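PDB 5T1X: mannose-specific lectin 2 chain 1 from Colocasia esculenta, which binds mannose as a GNA-related lectin and agglutinates rabbit erythrocytes. Local coordinates for residues C51-T54 and E60-I63; Y83-H88 and L93-P98. All blocks are in the same frame, centred on the assembly; numbering follows the deposited sequence.

Interaction 1. Residues C51-T54 and E60-I63; sequences CKLT and ELVI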
loop_
_atom_site.group_PDB
_atom_site.type_symbol
_atom_site.label_atom_id
_atom_site.label_comp_id
_atom_site.label_asym_id
_atom_site.label_seq_id
_atom_site.Cartn_x
_atom_site.Cartn_y
_atom_site.Cartn_z
ATOM N N CYS A 51 -22.694 3.872 8.649
ATOM C CA CYS A 51 -21.615 2.885 8.810
ATOM C C CYS A 51 -20.303 3.351 8.207
ATOM O O CYS A 51 -20.285 4.033 7.181
ATOM C CB CYS A 51 -22.024 1.528 8.254
ATOM S SG CYS A 51 -23.462 0.810 9.092
ATOM N N LYS A 52 -19.196 2.956 8.861
ATOM C CA LYS A 52 -17.828 3.332 8.490
ATOM C C LYS A 52 -16.897 2.128 8.526
ATOM O O LYS A 52 -17.094 1.218 9.334
ATOM C CB LYS A 52 -17.310 4.403 9.472
ATOM C CG LYS A 52 -18.064 5.736 9.439
ATOM C CD LYS A 52 -17.869 6.528 10.730
ATOM C CE LYS A 52 -18.592 7.856 10.724
ATOM N NZ LYS A 52 -20.072 7.695 10.770
ATOM N N LEU A 53 -15.855 2.150 7.682
ATOM C CA LEU A 53 -14.838 1.105 7.620
ATOM C C LEU A 53 -13.563 1.617 8.255
ATOM O O LEU A 53 -13.123 2.726 7.947
ATOM C CB LEU A 53 -14.581 0.668 6.157
ATOM C CG LEU A 53 -13.556 -0.451 5.927
ATOM C CD1 LEU A 53 -14.030 -1.791 6.493
ATOM C CD2 LEU A 53 -13.250 -0.603 4.451
ATOM N N THR A 54 -12.987 0.823 9.164
ATOM C CA THR A 54 -11.728 1.153 9.830
ATOM C C THR A 54 -10.795 -0.058 9.765
ATOM O O THR A 54 -11.214 -1.171 9.421
ATOM C CB THR A 54 -11.938 1.629 11.284
ATOM O OG1 THR A 54 -12.675 0.653 12.015
ATOM C CG2 THR A 54 -12.586 3.017 11.376
ATOM N N GLU A 60 -6.996 -5.729 11.292
ATOM C CA GLU A 60 -8.337 -6.242 11.093
ATOM C C GLU A 60 -9.231 -5.152 10.512
ATOM O O GLU A 60 -9.275 -4.040 11.049
ATOM C CB GLU A 60 -8.901 -6.746 12.432
ATOM C CG GLU A 60 -10.126 -7.630 12.307
ATOM C CD GLU A 60 -10.571 -8.267 13.613
ATOM O OE1 GLU A 60 -10.153 -7.795 14.695
ATOM O OE2 GLU A 60 -11.340 -9.251 13.552
ATOM N N LEU A 61 -9.926 -5.458 9.401
ATOM C CA LEU A 61 -10.920 -4.537 8.834
ATOM C C LEU A 61 -12.180 -4.605 9.695
ATOM O O LEU A 61 -12.586 -5.707 10.072
ATOM C CB LEU A 61 -11.250 -4.889 7.379
ATOM C CG LEU A 61 -10.187 -4.544 6.335
ATOM C CD1 LEU A 61 -10.460 -5.290 5.058
ATOM C CD2 LEU A 61 -10.145 -3.040 6.046
ATOM N N VAL A 62 -12.780 -3.447 10.042
ATOM C CA VAL A 62 -13.966 -3.414 10.915
ATOM C C VAL A 62 -15.012 -2.446 10.354
ATOM O O VAL A 62 -14.684 -1.301 10.031
ATOM C CB VAL A 62 -13.596 -3.029 12.386
ATOM C CG1 VAL A 62 -14.835 -2.946 13.283
ATOM C CG2 VAL A 62 -12.578 -3.992 12.989
ATOM N N ILE A 63 -16.267 -2.905 10.272
ATOM C CA ILE A 63 -17.419 -2.083 9.908
ATOM C C ILE A 63 -18.156 -1.782 11.209
ATOM O O ILE A 63 -18.474 -2.711 11.957
ATOM C CB ILE A 63 -18.359 -2.733 8.844
ATOM C CG1 ILE A 63 -17.599 -3.095 7.551
ATOM C CG2 ILE A 63 -19.586 -1.828 8.541
ATOM C CD1 ILE A 63 -18.399 -3.989 6.589
#
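A beta hairpin in one of the three antiparallel sheets of the bulb-type lectin domain brings L53 and T54 against I63 and V62. T54 and V62 form a hydrogen-bonded pair: T54 N donates to V62 O at 2.9 Å, and V62 N returns the bond to T54 O at 2.8 Å. Both carbonyl oxygens also take a CA-H contact, V62 O from L53 and T54 O from L61, and K52 O is met in the same way by the CA of I63.

L53 and I63 are the neighbouring non-hydrogen-bonded pair, their side chains on the opposite face from T54 and V62. In L53, chi1 of -179° sets CG anti to the backbone N, and chi2 of 67° then turns CD1 toward the partner strand. That methyl meets I63 CG1 at 3.9 Å and L61 CD2 at 4.1 Å, so a single branch touches two side chains of the 60-63 segment. On the same strand as CG1's partner, C51 CB receives I63 CG2 at 4.2 Å. The sulfur of C51 is tied by a disulfide to C31, one of the mannose-site residues, which joins this hairpin covalently to the first carbohydrate-binding motif. The bulb-lectin fold is a beta-prism, and these apolar chains face its interior, where M27 of strand 23-27 touches L53, I63 and C51.

On the other face T54 turns its hydroxyl to the side of V62: OG1 sits between the backbone N and the carbonyl carbon (chi1 55°), 3.8 Å from V62 CB. At the far end, E60 N is hydrogen-bonded to T56 OG1 within the hairpin's own turn.

Interaction 2. Residues Y83-H88 and L93-P98; sequences YAAVLH and LVVFGP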
loop_
_atom_site.group_PDB
_atom_site.type_symbol
_atom_site.label_atom_id
_atom_site.label_comp_id
_atom_site.label_asym_id
_atom_site.label_seq_id
_atom_site.Cartn_x
_atom_site.Cartn_y
_atom_site.Cartn_z
ATOM N N TYR A 83 -0.751 -0.952 9.391
ATOM C CA TYR A 83 -1.250 -1.806 8.316
ATOM C C TYR A 83 -1.822 -0.974 7.186
ATOM O O TYR A 83 -2.117 0.211 7.368
ATOM C CB TYR A 83 -2.325 -2.765 8.871
ATOM C CG TYR A 83 -1.734 -3.852 9.743
ATOM C CD1 TYR A 83 -1.486 -5.120 9.233
ATOM C CD2 TYR A 83 -1.394 -3.603 11.071
ATOM C CE1 TYR A 83 -0.889 -6.110 10.013
ATOM C CE2 TYR A 83 -0.768 -4.576 11.853
ATOM C CZ TYR A 83 -0.519 -5.829 11.315
ATOM O OH TYR A 83 0.091 -6.804 12.056
ATOM N N ALA A 84 -1.998 -1.605 6.029
ATOM C CA ALA A 84 -2.588 -0.943 4.866
ATOM C C ALA A 84 -3.528 -1.894 4.134
ATOM O O ALA A 84 -3.121 -3.009 3.793
ATOM C CB ALA A 84 -1.492 -0.454 3.924
ATOM N N ALA A 85 -4.780 -1.466 3.912
ATOM C CA ALA A 85 -5.760 -2.209 3.112
ATOM C C ALA A 85 -5.718 -1.575 1.738
ATOM O O ALA A 85 -5.982 -0.381 1.619
ATOM C CB ALA A 85 -7.151 -2.141 3.723
ATOM N N VAL A 86 -5.276 -2.331 0.728
ATOM C CA VAL A 86 -5.011 -1.806 -0.615
ATOM C C VAL A 86 -5.904 -2.455 -1.648
ATOM O O VAL A 86 -6.060 -3.677 -1.651
ATOM C CB VAL A 86 -3.510 -2.027 -0.972
ATOM C CG1 VAL A 86 -3.181 -1.546 -2.389
ATOM C CG2 VAL A 86 -2.599 -1.345 0.040
ATOM N N LEU A 87 -6.466 -1.637 -2.543
ATOM C CA LEU A 87 -7.271 -2.168 -3.632
ATOM C C LEU A 87 -6.303 -2.466 -4.794
ATOM O O LEU A 87 -5.836 -1.560 -5.496
ATOM C CB LEU A 87 -8.413 -1.218 -4.020
ATOM C CG LEU A 87 -9.368 -1.683 -5.130
ATOM C CD1 LEU A 87 -9.841 -3.113 -4.928
ATOM C CD2 LEU A 87 -10.562 -0.760 -5.231
ATOM N N HIS A 88 -5.987 -3.763 -4.954
ATOM C CA HIS A 88 -5.098 -4.281 -5.996
ATOM C C HIS A 88 -5.734 -4.066 -7.379
ATOM O O HIS A 88 -6.954 -4.236 -7.502
ATOM C CB HIS A 88 -4.838 -5.778 -5.743
ATOM C CG HIS A 88 -3.710 -6.358 -6.540
ATOM N ND1 HIS A 88 -3.866 -6.691 -7.874
ATOM C CD2 HIS A 88 -2.465 -6.713 -6.141
ATOM C CE1 HIS A 88 -2.703 -7.195 -8.256
ATOM N NE2 HIS A 88 -1.832 -7.239 -7.247
ATOM N N LEU A 93 -9.289 -6.694 -2.581
ATOM C CA LEU A 93 -8.896 -5.828 -1.470
ATOM C C LEU A 93 -8.007 -6.675 -0.583
ATOM O O LEU A 93 -8.387 -7.789 -0.218
ATOM C CB LEU A 93 -10.111 -5.258 -0.710
ATOM C CG LEU A 93 -9.799 -4.429 0.539
ATOM C CD1 LEU A 93 -9.199 -3.072 0.176
ATOM C CD2 LEU A 93 -11.041 -4.253 1.391
ATOM N N VAL A 94 -6.799 -6.191 -0.313
ATOM C CA VAL A 94 -5.799 -6.955 0.433
ATOM C C VAL A 94 -5.288 -6.148 1.615
ATOM O O VAL A 94 -4.912 -4.986 1.449
ATOM C CB VAL A 94 -4.610 -7.372 -0.497
ATOM C CG1 VAL A 94 -3.627 -8.283 0.230
ATOM C CG2 VAL A 94 -5.090 -8.044 -1.788
ATOM N N VAL A 95 -5.190 -6.796 2.785
ATOM C CA VAL A 95 -4.610 -6.160 3.966
ATOM C C VAL A 95 -3.165 -6.599 4.051
ATOM O O VAL A 95 -2.902 -7.794 4.144
ATOM C CB VAL A 95 -5.369 -6.492 5.276
ATOM C CG1 VAL A 95 -4.678 -5.850 6.480
ATOM C CG2 VAL A 95 -6.828 -6.071 5.207
ATOM N N PHE A 96 -2.230 -5.632 4.044
ATOM C CA PHE A 96 -0.791 -5.884 4.168
ATOM C C PHE A 96 -0.266 -5.336 5.455
ATOM O O PHE A 96 -0.540 -4.176 5.777
ATOM C CB PHE A 96 -0.035 -5.177 3.037
ATOM C CG PHE A 96 -0.303 -5.655 1.631
ATOM C CD1 PHE A 96 0.488 -6.635 1.055
ATOM C CD2 PHE A 96 -1.292 -5.059 0.856
ATOM C CE1 PHE A 96 0.265 -7.053 -0.260
ATOM C CE2 PHE A 96 -1.503 -5.464 -0.468
ATOM C CZ PHE A 96 -0.726 -6.459 -1.016
ATOM N N GLY A 97 0.550 -6.115 6.153
ATOM C CA GLY A 97 1.182 -5.572 7.336
ATOM C C GLY A 97 1.828 -6.565 8.266
ATOM O O GLY A 97 1.634 -7.776 8.116
ATOM N N PRO A 98 2.552 -6.056 9.289
ATOM C CA PRO A 98 2.813 -4.633 9.587
ATOM C C PRO A 98 3.849 -4.017 8.651
ATOM O O PRO A 98 4.421 -4.706 7.812
ATOM C CB PRO A 98 3.332 -4.675 11.032
ATOM C CG PRO A 98 4.054 -5.990 11.102
ATOM C CD PRO A 98 3.221 -6.940 10.267
#
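The Y83 ring carries P98 over one face, and the F96 ring has V94 CG1 over one of its faces and A84 O and V86 CB at its edge. P98 CA stands 4.1 Å from the centroid of the tyrosine ring, 16° off its normal, a CH-pi contact, and the two side chains run alongside each other in the same direction. The peptide before P98 is cis. G97 CA lies 3.3 Å from Y83 CD1; having no side chain, the glycine lets its backbone rest directly against the ring. The hydroxyl of Y83 is hydrogen-bonded to V79 O.

Y83 and P98 lie at the end, away from the turn, of a beta hairpin of strands 84-88 and 92-103, in one of the three antiparallel sheets of the beta-prism fold of bulb-type lectins; F96 and V94 are within its second strand. That strand also pairs through V94, V95 and F96 with a strand of the other chain, so the sheet continues across the dimer interface. Within the hairpin, A84 with F96 and V86 with V94 are hydrogen-bonded pairs. F96 N donates to A84 O at 2.8 Å, and V86 N reaches V94 O at 2.8 Å.

Two different surfaces result. On one, V86 and F96 cross at about a right angle, CB of the valine lying 4.0 Å from F96 CE2; here L8 of the other chain packs on V86 and V89 of that chain on F96. A85, V95 and L93 occupy the other, facing the interior of the domain. In L93, chi1 of 175° together with chi2 of 72° puts CD1 across at the partner strand, 3.7 Å from V86 O and 4.2 Å from A85 CB.

Overall arrangement
The two hairpins belong to different sheets of the same bulb-type domain and follow one another in sequence; their centres are 13 Å apart. L61 of interaction 1 bridges them: its CD1 lies 3.7 Å from V95 CG2 and 3.9 Å from L93 CD2, and its CD2 is 3.9 Å from A85 CB, all three in interaction 2. W106 of the other chain also packs on L61. Towards the mannose site, both hairpins approach W40, a sugar-binding residue by similarity, with nearest side-chain approaches of about 6 Å from I63 and about 5 Å from L93. Interaction 1 additionally has the C51–C31 link, whereas interaction 2 continues into the dimer interface.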